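Local coordinates for protein alginate lyase, family PL7 (Zobellia galactanivorans, PDB 4BE3) that cleaves alginate as an exolytic lyase of polysaccharide lyase family 7, probably by beta-elimination at its uronic acid linkages, at residues R59-S62 with N63-E67; I191-E195 with G196-L200; S225-Q229 with Q230-L234; G242-E246 with N247-G251. All coordinates share one frame; numbering follows the deposited sequence.

Contact 1. Residues R59-S62 with N63-E67; sequences RTSS and NTRTE. With SRT (S,R meso-tartaric acid), chain C.
Ser61 and Arg65 meet in the wall of the pocket that holds a meso-tartaric acid (SRT). Thr60 OG1 donates a very short hydrogen bond, 2.5 Å, to SRT O1. The Arg65 guanidinium turns one face to the ligand, and SRT O3 lies 3.3 Å above the plane of that group, over its centre. Arg65 NH1 is also 3.4 Å from SRT O11. Ser61 takes the edge of the same group: its CB lies near the plane, 3.3 Å from Arg65 NH2.

A second shell sets these groups in place. The bend of the Arg65 chain at chi3 (77°) helps turn a face of the guanidinium to the ligand. There its NH1 forms a salt bridge of 2.8 Å with Glu67 OE1, which lies in the guanidinium plane and fixes its rotation. Glu67 OE1 has a second partner in Lys257, itself bonded to the ligand. Tyr261 adds a cation-pi contact to Arg65. Ser58 OG bonds Thr60 OG1. Ser61 closes an ST turn: its OG, turned anti to the backbone N (chi1 -170°), accepts Asn63 N at 2.9 Å in a nearly straight bond (170°). Tyr261 OH also bonds Ser61 OG. One water lies 2.8 Å from Ser62 O, where it can donate, and also reaches Thr64 OG1, which Gly55 N holds as well.

The loop leads into strand 65-70 of the larger sheet. Backbone bonds tie Thr64 and Thr66 to strand 260-262, and Glu67 to strand 14-17. The Thr64 and Thr66 side chains pack on strand 44-52 of the other sheet.

Contact 2. Residues I191-E195 with G196-L200; sequences INVYE and GIMYL
The Tyr199 ring meets Tyr194 and Asn192 at its edge. Tyr194 CB lies near the ring plane, 4.1 Å from Tyr199 CE2, and Asn192 O is 3.5 Å from Tyr199 CD2. One ring face carries Ile197 CG2, 3.4 Å above the plane and offset toward the rim. The Asn192 amide runs past the ring with its plane turned 39° from it, and its ND2 is bonded to Ser309 O. The Tyr194 ring has Glu195 CG over the centre of one face. A water in the plane of the Tyr199 ring is 2.9 Å from Tyr199 OH and donates to Tyr194 O at 2.7 Å. Cutting Tyr199 back to an alanine is likely to leave the water on Tyr194 O without its ring hydroxyl and to bare Ile197 CG2.

The frame is a tight beta hairpin with a type I' turn from Tyr194 to Ile197. Asn192 with Tyr199 and Tyr194 with Ile197 are the hydrogen-bonded pairs. Gly196 has a positive phi (87°), where a CB would jam against Glu195 O. The opposite face is apolar. Ile191 CG2 lies 3.9 Å from Leu200 CD2 and 4.0 Å from Met198 CG. Val193 CG2 touches Met198 CB.

The hairpin is an inner part of the seven-stranded sheet. Strand 187-194 is bonded on its far side to strand 80-90, and strand 197-203 to strand 210-215. The Ile191, Val193 and Met198 face packs against strand 104-112 of the other sheet. Ile191, Met198 and Leu200 also reach strand 121-126.

Contact 3. Residues S225-Q229 with Q230-L234; sequences SDIPQ and QIKTL
Ile227 lays its CG2 on Ile231 and crosses that side chain at about a right angle. Ile227 CG2 is 3.4 Å from Ile231 CB, closer than usual carbon contact, so the packing is tight. Ile227 CG1 lies beside the backbone N (chi1 -56°), which leaves CG2 anti to that N and facing Ile231. Pro228 runs alongside Ile231, pointing the same way, and its ring atom CD is 3.7 Å from Ile231 CG1.

Pro228 is the N-cap residue. It has no polar side chain to offer the first turn, but its carbonyl serves the turn twice. Pro228 O accepts Ile231 N at 2.9 Å, from above the carbonyl plane, and takes a weak bond from Lys232 N at 3.3 Å. The next bond is regular: Thr233 N bonds Gln229 O at 2.9 Å, nearly along the C=O axis.

Gln229 and Thr233 meet on the polar side of the helix. The Gln229 chain bends at chi2 (68°), and the side chain stands crosswise to that of Lys232. A water accepts a hydrogen bond from Gln229 NE2 at 2.7 Å and lies 2.6 Å from Thr233 OG1. Lys232 CB lies near the Gln229 amide, while its long chain leads off to the outside.

The helix thus has two chemical sides. Pro228 and Ile231 press on Trp152 and on Tyr154 of strand 153-157, and Pro228 also touches Phe221. Gln229, Lys232 and Thr233 face outward. Apolar contact sets the helix against the protein body. The Pro228 carbonyl takes N-H groups of the first turn, and one water links two polar side chains on the outer side.

Contact 4. Residues G242-E246 with N247-G251; sequences GIERE and NAYAG
Glu244 reaches Ala248 because its chain is stretched out, with CG anti to the backbone N (chi1 -180°). Its OE2 stops 3.7 Å from Ala248 CB. Two overlapping beta turns shape the loop: type I from Arg245 to Ala248, then type II' from Asn247 to Ala250. Ala248 has a positive phi (45°), as the second residue of a type II' turn does, and its methyl group comes beside the Glu244 carboxylate.

That carboxylate is well gripped. OE2 is bonded to Tyr140 OH and Asn143 N, and OE1 to Ser219 OG. The Tyr249 ring lies oblique to the same carboxylate, with CE2 4.1 Å from Glu244 OE2, and Tyr249 OH is bonded to Glu141 O. With an alanine for Glu244, Tyr140 OH, Asn143 N and Ser219 OG would probably lose this acceptor, and a gap would probably open beside the Ala248 methyl group.

Arg245 brings its CD to 3.5 Å from Ala248 O, and its NH1 goes on to Thr144 O. Glu246 and Asn247 lie side by side, pointing the same way, with Glu246 CG 3.8 Å from Asn247 ND2. The loop is further held by backbone bonds of Glu244 with Phe221, Arg245 with Asn143 and Glu246 with Ser219. It leads toward strand 254-258.

Each turn closes with its own backbone bond. Ala250 N meets Asn247 O at 2.7 Å. Ala248 N meets Arg245 O at 2.9 Å and comes in from above the carbonyl plane, 55° out of it.

Overall arrangement
The four contacts follow in series along the chain within one beta-jelly roll of two antiparallel sheets, as in PL7 lyases. Contact 1 lines part of the ligand pocket on the larger sheet and is rich in charge and hydroxyl groups. Contact 2 belongs to the other sheet and is the most buried, with one apolar face turned to the fold's interior. Contacts 3 and 4 lie farther out, their centres each about 21 Å from the centre of the chain, in the segment joining strands 210-215 and 254-258. They are the only two that touch: Ile227 CD1 is 3.5 Å from Gly242 O. Contact 3 relies on apolar overlap at a helix start, contact 4 on a buried carboxylate and turn bonds.

Contact 1. Residues R59-S62 with N63-E67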
loop_
_atom_site.group_PDB
_atom_site.type_symbol
_atom_site.label_atom_id
_atom_site.label_comp_id
_atom_site.label_asym_id
_atom_site.label_seq_id
_atom_site.Cartn_x
_atom_site.Cartn_y
_atom_site.Cartn_z
ATOM N N ARG A 59 -13.260 14.470 15.229
ATOM C CA ARG A 59 -12.506 15.662 15.687
ATOM C C ARG A 59 -12.151 16.591 14.482
ATOM O O ARG A 59 -12.084 17.768 14.631
ATOM C CB ARG A 59 -11.233 15.173 16.455
ATOM C CG ARG A 59 -10.382 16.261 17.160
ATOM C CD ARG A 59 -11.117 17.180 18.173
ATOM N NE ARG A 59 -11.427 16.579 19.489
ATOM C CZ ARG A 59 -11.031 15.371 19.908
ATOM N NH1 ARG A 59 -10.281 14.592 19.144
ATOM N NH2 ARG A 59 -11.379 14.941 21.113
ATOM N N THR A 60 -11.958 16.021 13.293
ATOM C CA THR A 60 -11.488 16.718 12.083
ATOM C C THR A 60 -12.643 17.471 11.326
ATOM O O THR A 60 -12.404 18.150 10.296
ATOM C CB THR A 60 -10.931 15.657 11.100
ATOM O OG1 THR A 60 -11.905 14.565 10.890
ATOM C CG2 THR A 60 -9.544 15.094 11.592
ATOM N N SER A 61 -13.888 17.347 11.788
ATOM C CA SER A 61 -15.030 17.852 10.983
ATOM C C SER A 61 -16.218 18.422 11.742
ATOM O O SER A 61 -16.576 17.939 12.825
ATOM C CB SER A 61 -15.582 16.760 9.984
ATOM O OG SER A 61 -16.513 17.432 9.098
ATOM N N SER A 62 -16.896 19.399 11.130
ATOM C CA SER A 62 -18.237 19.823 11.669
ATOM C C SER A 62 -19.395 18.955 11.156
ATOM O O SER A 62 -20.524 19.155 11.556
ATOM C CB SER A 62 -18.544 21.212 11.093
ATOM O OG SER A 62 -17.712 22.119 11.722
ATOM N N ASN A 63 -19.130 18.070 10.191
ATOM C CA ASN A 63 -20.218 17.338 9.546
ATOM C C ASN A 63 -20.247 15.900 10.104
ATOM O O ASN A 63 -19.121 15.340 10.460
ATOM C CB ASN A 63 -19.940 17.270 8.037
ATOM C CG ASN A 63 -20.346 18.584 7.354
ATOM O OD1 ASN A 63 -21.348 19.143 7.730
ATOM N ND2 ASN A 63 -19.608 19.025 6.311
ATOM N N THR A 64 -21.443 15.319 10.177
ATOM C CA THR A 64 -21.639 14.007 10.738
ATOM C C THR A 64 -21.545 12.986 9.631
ATOM O O THR A 64 -21.816 13.298 8.397
ATOM C CB THR A 64 -23.065 14.004 11.300
ATOM O OG1 THR A 64 -23.069 15.029 12.362
ATOM C CG2 THR A 64 -23.405 12.617 11.907
ATOM N N ARG A 65 -21.033 11.782 9.975
ATOM C CA ARG A 65 -20.930 10.776 8.851
ATOM C C ARG A 65 -21.285 9.386 9.424
ATOM O O ARG A 65 -21.128 9.183 10.634
ATOM C CB ARG A 65 -19.482 10.752 8.297
ATOM C CG ARG A 65 -18.456 10.112 9.267
ATOM C CD ARG A 65 -17.022 10.386 8.806
ATOM N NE ARG A 65 -16.656 11.801 9.146
ATOM C CZ ARG A 65 -15.802 12.495 8.427
ATOM N NH1 ARG A 65 -15.413 12.007 7.204
ATOM N NH2 ARG A 65 -15.332 13.666 8.847
ATOM N N THR A 66 -21.710 8.494 8.539
ATOM C CA THR A 66 -21.599 7.028 8.831
ATOM C C THR A 66 -20.758 6.572 7.676
ATOM O O THR A 66 -21.265 6.590 6.479
ATOM C CB THR A 66 -22.956 6.399 8.785
ATOM O OG1 THR A 66 -23.732 6.919 9.885
ATOM C CG2 THR A 66 -22.783 4.863 8.967
ATOM N N GLU A 67 -19.448 6.286 7.892
ATOM C CA GLU A 67 -18.593 6.185 6.655
ATOM C C GLU A 67 -17.421 5.220 7.031
ATOM O O GLU A 67 -16.832 5.339 8.162
ATOM C CB GLU A 67 -18.011 7.625 6.415
ATOM C CG GLU A 67 -17.284 7.722 5.063
ATOM C CD GLU A 67 -16.683 9.089 4.831
ATOM O OE1 GLU A 67 -16.146 9.732 5.805
ATOM O OE2 GLU A 67 -16.682 9.468 3.642
HETATM O O1 SRT C . -11.565 12.960 9.027
HETATM O O11 SRT C . -12.055 11.455 7.350
HETATM C C1 SRT C . -11.762 11.828 8.504
HETATM C C2 SRT C . -11.810 10.571 9.302
HETATM O O2 SRT C . -11.098 9.414 8.810
HETATM C C3 SRT C . -12.447 10.635 10.666
HETATM O O3 SRT C . -13.675 10.428 10.108
HETATM C C4 SRT C . -12.032 9.682 11.695
HETATM O O4 SRT C . -12.738 8.733 12.019
HETATM O O41 SRT C . -10.889 9.730 12.146
HETATM O O HOH W 1 -22.879 17.765 12.025
#

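Contact 2. Residues I191-E195 with G196-L200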
loop_
_atom_site.group_PDB
_atom_site.type_symbol
_atom_site.label_atom_id
_atom_site.label_comp_id
_atom_site.label_asym_id
_atom_site.label_seq_id
_atom_site.Cartn_x
_atom_site.Cartn_y
_atom_site.Cartn_z
ATOM N N ILE A 191 -12.220 5.474 -8.454
ATOM C CA ILE A 191 -11.129 6.402 -8.251
ATOM C C ILE A 191 -9.842 5.484 -8.388
ATOM O O ILE A 191 -9.651 4.629 -7.527
ATOM C CB ILE A 191 -11.095 6.939 -6.856
ATOM C CG1 ILE A 191 -12.508 7.648 -6.580
ATOM C CG2 ILE A 191 -9.848 7.951 -6.665
ATOM C CD1 ILE A 191 -12.631 8.051 -5.069
ATOM N N ASN A 192 -9.108 5.711 -9.470
ATOM C CA ASN A 192 -7.885 4.870 -9.757
ATOM C C ASN A 192 -6.663 5.724 -9.693
ATOM O O ASN A 192 -6.416 6.580 -10.599
ATOM C CB ASN A 192 -8.137 4.295 -11.171
ATOM C CG ASN A 192 -6.880 3.555 -11.678
ATOM O OD1 ASN A 192 -6.098 3.108 -10.823
ATOM N ND2 ASN A 192 -6.639 3.510 -12.985
ATOM N N VAL A 193 -5.875 5.611 -8.621
ATOM C CA VAL A 193 -4.669 6.460 -8.517
ATOM C C VAL A 193 -3.507 5.545 -8.907
ATOM O O VAL A 193 -3.310 4.530 -8.244
ATOM C CB VAL A 193 -4.432 6.994 -7.083
ATOM C CG1 VAL A 193 -3.133 7.806 -7.040
ATOM C CG2 VAL A 193 -5.699 7.948 -6.726
ATOM N N TYR A 194 -2.879 5.869 -9.996
ATOM C CA TYR A 194 -1.736 5.074 -10.510
ATOM C C TYR A 194 -0.547 5.957 -10.721
ATOM O O TYR A 194 -0.611 6.930 -11.514
ATOM C CB TYR A 194 -2.211 4.421 -11.816
ATOM C CG TYR A 194 -1.113 3.545 -12.387
ATOM C CD1 TYR A 194 -0.755 2.387 -11.717
ATOM C CD2 TYR A 194 -0.451 3.925 -13.543
ATOM C CE1 TYR A 194 0.273 1.561 -12.262
ATOM C CE2 TYR A 194 0.586 3.124 -14.088
ATOM C CZ TYR A 194 0.898 1.970 -13.432
ATOM O OH TYR A 194 1.897 1.182 -13.953
ATOM N N GLU A 195 0.580 5.648 -10.005
ATOM C CA GLU A 195 1.741 6.428 -10.092
ATOM C C GLU A 195 1.471 7.941 -9.866
ATOM O O GLU A 195 2.012 8.791 -10.557
ATOM C CB GLU A 195 2.407 6.208 -11.466
ATOM C CG GLU A 195 2.846 4.743 -11.474
ATOM C CD GLU A 195 3.740 4.411 -12.703
ATOM O OE1 GLU A 195 3.780 5.152 -13.726
ATOM O OE2 GLU A 195 4.351 3.359 -12.644
ATOM N N GLY A 196 0.632 8.217 -8.910
ATOM C CA GLY A 196 0.465 9.590 -8.481
ATOM C C GLY A 196 -0.594 10.344 -9.312
ATOM O O GLY A 196 -0.798 11.535 -9.038
ATOM N N ILE A 197 -1.152 9.692 -10.319
ATOM C CA ILE A 197 -2.166 10.363 -11.183
ATOM C C ILE A 197 -3.528 9.730 -10.907
ATOM O O ILE A 197 -3.698 8.532 -10.905
ATOM C CB ILE A 197 -1.781 10.322 -12.678
ATOM C CG1 ILE A 197 -0.354 11.045 -12.900
ATOM C CG2 ILE A 197 -2.903 10.983 -13.471
ATOM C CD1 ILE A 197 0.020 10.941 -14.359
ATOM N N MET A 198 -4.554 10.565 -10.618
ATOM C CA MET A 198 -5.848 10.086 -10.231
ATOM C C MET A 198 -6.707 10.086 -11.521
ATOM O O MET A 198 -6.900 11.158 -12.126
ATOM C CB MET A 198 -6.475 11.122 -9.197
ATOM C CG MET A 198 -7.932 10.688 -8.867
ATOM S SD MET A 198 -8.415 11.641 -7.362
ATOM C CE MET A 198 -8.495 13.401 -7.997
ATOM N N TYR A 199 -7.186 8.919 -11.927
ATOM C CA TYR A 199 -8.022 8.743 -13.072
ATOM C C TYR A 199 -9.419 8.388 -12.524
ATOM O O TYR A 199 -9.640 7.341 -11.804
ATOM C CB TYR A 199 -7.530 7.513 -13.887
ATOM C CG TYR A 199 -6.143 7.723 -14.403
ATOM C CD1 TYR A 199 -5.923 8.486 -15.561
ATOM C CD2 TYR A 199 -5.059 7.189 -13.718
ATOM C CE1 TYR A 199 -4.605 8.725 -16.084
ATOM C CE2 TYR A 199 -3.718 7.395 -14.204
ATOM C CZ TYR A 199 -3.536 8.159 -15.386
ATOM O OH TYR A 199 -2.288 8.386 -15.820
ATOM N N LEU A 200 -10.451 9.217 -12.831
ATOM C CA LEU A 200 -11.789 8.972 -12.365
ATOM C C LEU A 200 -12.678 8.502 -13.476
ATOM O O LEU A 200 -12.493 8.956 -14.636
ATOM C CB LEU A 200 -12.382 10.342 -11.801
ATOM C CG LEU A 200 -11.461 10.986 -10.793
ATOM C CD1 LEU A 200 -12.248 12.366 -10.403
ATOM C CD2 LEU A 200 -11.373 10.099 -9.535
HETATM O O HOH W 2 -0.252 7.309 -14.123
#

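Contact 3. Residues S225-Q229 with Q230-L234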
loop_
_atom_site.group_PDB
_atom_site.type_symbol
_atom_site.label_atom_id
_atom_site.label_comp_id
_atom_site.label_asym_id
_atom_site.label_seq_id
_atom_site.Cartn_x
_atom_site.Cartn_y
_atom_site.Cartn_z
ATOM N N SER A 225 -2.581 33.829 -9.618
ATOM C CA SER A 225 -3.146 33.945 -10.963
ATOM C C SER A 225 -3.639 32.607 -11.554
ATOM O O SER A 225 -4.252 32.549 -12.639
ATOM C CB SER A 225 -2.167 34.619 -11.896
ATOM O OG SER A 225 -0.944 33.968 -11.779
ATOM N N ASP A 226 -3.329 31.526 -10.845
ATOM C CA ASP A 226 -3.890 30.213 -11.140
ATOM C C ASP A 226 -5.162 29.824 -10.369
ATOM O O ASP A 226 -5.774 28.817 -10.702
ATOM C CB ASP A 226 -2.862 29.107 -10.815
ATOM C CG ASP A 226 -1.627 29.140 -11.711
ATOM O OD1 ASP A 226 -1.760 29.289 -12.933
ATOM O OD2 ASP A 226 -0.510 29.003 -11.157
ATOM N N ILE A 227 -5.608 30.599 -9.392
ATOM C CA ILE A 227 -6.847 30.202 -8.710
ATOM C C ILE A 227 -8.014 30.275 -9.675
ATOM O O ILE A 227 -8.245 31.333 -10.292
ATOM C CB ILE A 227 -7.055 31.115 -7.493
ATOM C CG1 ILE A 227 -5.845 31.065 -6.564
ATOM C CG2 ILE A 227 -8.455 30.900 -6.827
ATOM C CD1 ILE A 227 -5.996 31.906 -5.308
ATOM N N PRO A 228 -8.779 29.217 -9.858
ATOM C CA PRO A 228 -9.895 29.357 -10.816
ATOM C C PRO A 228 -10.944 30.468 -10.464
ATOM O O PRO A 228 -11.223 30.774 -9.312
ATOM C CB PRO A 228 -10.597 27.984 -10.731
ATOM C CG PRO A 228 -9.539 27.026 -10.269
ATOM C CD PRO A 228 -8.657 27.849 -9.326
ATOM N N GLN A 229 -11.570 31.032 -11.490
ATOM C CA GLN A 229 -12.688 31.950 -11.177
ATOM C C GLN A 229 -13.757 31.372 -10.315
ATOM O O GLN A 229 -14.413 32.115 -9.519
ATOM C CB GLN A 229 -13.306 32.449 -12.525
ATOM C CG GLN A 229 -14.173 33.769 -12.341
ATOM C CD GLN A 229 -13.335 35.054 -11.963
ATOM O OE1 GLN A 229 -12.133 35.090 -12.181
ATOM N NE2 GLN A 229 -13.984 36.110 -11.332
ATOM N N GLN A 230 -14.000 30.020 -10.367
ATOM C CA GLN A 230 -14.997 29.445 -9.549
ATOM C C GLN A 230 -14.684 29.710 -8.079
ATOM O O GLN A 230 -15.650 29.910 -7.320
ATOM C CB GLN A 230 -15.032 27.879 -9.743
ATOM C CG GLN A 230 -16.113 27.248 -8.804
ATOM C CD GLN A 230 -16.002 25.697 -8.887
ATOM O OE1 GLN A 230 -16.444 25.020 -9.953
ATOM N NE2 GLN A 230 -15.292 25.169 -7.945
ATOM N N ILE A 231 -13.399 29.673 -7.739
ATOM C CA ILE A 231 -12.993 29.830 -6.287
ATOM C C ILE A 231 -13.241 31.331 -5.919
ATOM O O ILE A 231 -13.841 31.635 -4.937
ATOM C CB ILE A 231 -11.522 29.592 -6.081
ATOM C CG1 ILE A 231 -11.090 28.150 -6.508
ATOM C CG2 ILE A 231 -11.136 29.921 -4.625
ATOM C CD1 ILE A 231 -12.076 27.151 -6.192
ATOM N N LYS A 232 -12.831 32.231 -6.816
ATOM C CA LYS A 232 -12.980 33.723 -6.483
ATOM C C LYS A 232 -14.438 33.963 -6.231
ATOM O O LYS A 232 -14.820 34.754 -5.294
ATOM C CB LYS A 232 -12.582 34.562 -7.691
ATOM C CG LYS A 232 -11.212 34.095 -8.146
ATOM C CD LYS A 232 -9.981 34.834 -7.656
ATOM C CE LYS A 232 -9.191 35.247 -8.925
ATOM N NZ LYS A 232 -8.254 36.434 -8.729
ATOM N N THR A 233 -15.324 33.402 -7.090
ATOM C CA THR A 233 -16.747 33.599 -6.973
ATOM C C THR A 233 -17.328 32.875 -5.723
ATOM O O THR A 233 -18.053 33.494 -4.906
ATOM C CB THR A 233 -17.475 33.046 -8.233
ATOM O OG1 THR A 233 -17.060 33.926 -9.298
ATOM C CG2 THR A 233 -19.076 33.280 -8.078
ATOM N N LEU A 234 -17.112 31.572 -5.635
ATOM C CA LEU A 234 -17.882 30.863 -4.574
ATOM C C LEU A 234 -17.322 31.262 -3.156
ATOM O O LEU A 234 -18.114 31.288 -2.192
ATOM C CB LEU A 234 -17.644 29.410 -4.779
ATOM C CG LEU A 234 -18.523 28.481 -3.879
ATOM C CD1 LEU A 234 -20.002 28.955 -4.067
ATOM C CD2 LEU A 234 -18.341 27.073 -4.379
HETATM O O HOH W 3 -16.529 36.206 -10.524
#

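Contact 4. Residues G242-E246 with N247-G251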
loop_
_atom_site.group_PDB
_atom_site.type_symbol
_atom_site.label_atom_id
_atom_site.label_comp_id
_atom_site.label_asym_id
_atom_site.label_seq_id
_atom_site.Cartn_x
_atom_site.Cartn_y
_atom_site.Cartn_z
ATOM N N GLY A 242 -5.829 30.795 -0.820
ATOM C CA GLY A 242 -4.552 30.069 -0.715
ATOM C C GLY A 242 -3.992 29.617 -2.037
ATOM O O GLY A 242 -4.731 29.489 -3.039
ATOM N N ILE A 243 -2.721 29.311 -2.018
ATOM C CA ILE A 243 -2.042 28.671 -3.114
ATOM C C ILE A 243 -1.615 27.268 -2.631
ATOM O O ILE A 243 -1.500 26.995 -1.400
ATOM C CB ILE A 243 -0.889 29.530 -3.670
ATOM C CG1 ILE A 243 0.151 29.826 -2.563
ATOM C CG2 ILE A 243 -1.511 30.796 -4.352
ATOM C CD1 ILE A 243 1.510 30.148 -3.090
ATOM N N GLU A 244 -1.328 26.411 -3.598
ATOM C CA GLU A 244 -1.015 25.009 -3.260
ATOM C C GLU A 244 0.475 24.759 -3.358
ATOM O O GLU A 244 1.198 25.351 -4.202
ATOM C CB GLU A 244 -1.773 24.081 -4.253
ATOM C CG GLU A 244 -1.487 22.590 -3.948
ATOM C CD GLU A 244 -2.457 21.692 -4.722
ATOM O OE1 GLU A 244 -2.649 21.992 -5.916
ATOM O OE2 GLU A 244 -2.924 20.660 -4.155
ATOM N N ARG A 245 0.986 23.912 -2.490
ATOM C CA ARG A 245 2.433 23.536 -2.640
ATOM C C ARG A 245 2.691 22.930 -3.999
ATOM O O ARG A 245 1.825 22.232 -4.569
ATOM C CB ARG A 245 2.795 22.452 -1.771
ATOM C CG ARG A 245 2.279 22.534 -0.455
ATOM C CD ARG A 245 1.909 21.100 -0.399
ATOM N NE ARG A 245 2.398 20.554 0.790
ATOM C CZ ARG A 245 2.153 20.851 2.080
ATOM N NH1 ARG A 245 1.341 21.701 2.576
ATOM N NH2 ARG A 245 2.814 20.143 2.936
ATOM N N GLU A 246 3.942 23.071 -4.439
ATOM C CA GLU A 246 4.284 22.803 -5.811
ATOM C C GLU A 246 4.047 21.319 -6.109
ATOM O O GLU A 246 3.680 20.941 -7.227
ATOM C CB GLU A 246 5.800 23.171 -6.031
ATOM C CG GLU A 246 6.296 22.651 -7.389
ATOM C CD GLU A 246 7.776 23.035 -7.615
ATOM O OE1 GLU A 246 8.400 23.605 -6.701
ATOM O OE2 GLU A 246 8.291 22.768 -8.708
ATOM N N ASN A 247 4.271 20.493 -5.106
ATOM C CA ASN A 247 4.172 19.029 -5.361
ATOM C C ASN A 247 2.899 18.428 -4.843
ATOM O O ASN A 247 2.772 17.166 -4.685
ATOM C CB ASN A 247 5.340 18.274 -4.770
ATOM C CG ASN A 247 6.684 18.707 -5.425
ATOM O OD1 ASN A 247 7.634 18.927 -4.702
ATOM N ND2 ASN A 247 6.730 18.885 -6.781
ATOM N N ALA A 248 1.912 19.326 -4.619
ATOM C CA ALA A 248 0.568 18.878 -4.226
ATOM C C ALA A 248 0.620 17.791 -3.134
ATOM O O ALA A 248 1.021 18.052 -1.986
ATOM C CB ALA A 248 -0.259 18.398 -5.461
ATOM N N TYR A 249 0.073 16.585 -3.407
ATOM C CA TYR A 249 -0.035 15.620 -2.318
ATOM C C TYR A 249 1.153 14.568 -2.482
ATOM O O TYR A 249 1.017 13.479 -1.945
ATOM C CB TYR A 249 -1.344 14.845 -2.486
ATOM C CG TYR A 249 -2.528 15.726 -2.000
ATOM C CD1 TYR A 249 -2.795 15.792 -0.616
ATOM C CD2 TYR A 249 -3.240 16.550 -2.868
ATOM C CE1 TYR A 249 -3.839 16.535 -0.115
ATOM C CE2 TYR A 249 -4.332 17.303 -2.365
ATOM C CZ TYR A 249 -4.597 17.282 -1.049
ATOM O OH TYR A 249 -5.612 18.016 -0.473
ATOM N N ALA A 250 2.126 14.859 -3.386
ATOM C CA ALA A 250 3.329 13.872 -3.492
ATOM C C ALA A 250 3.816 13.439 -2.098
ATOM O O ALA A 250 4.003 14.305 -1.206
ATOM C CB ALA A 250 4.429 14.536 -4.257
ATOM N N GLY A 251 3.863 12.104 -1.848
ATOM C CA GLY A 251 4.456 11.571 -0.644
ATOM C C GLY A 251 3.601 11.731 0.599
ATOM O O GLY A 251 4.005 11.426 1.720
#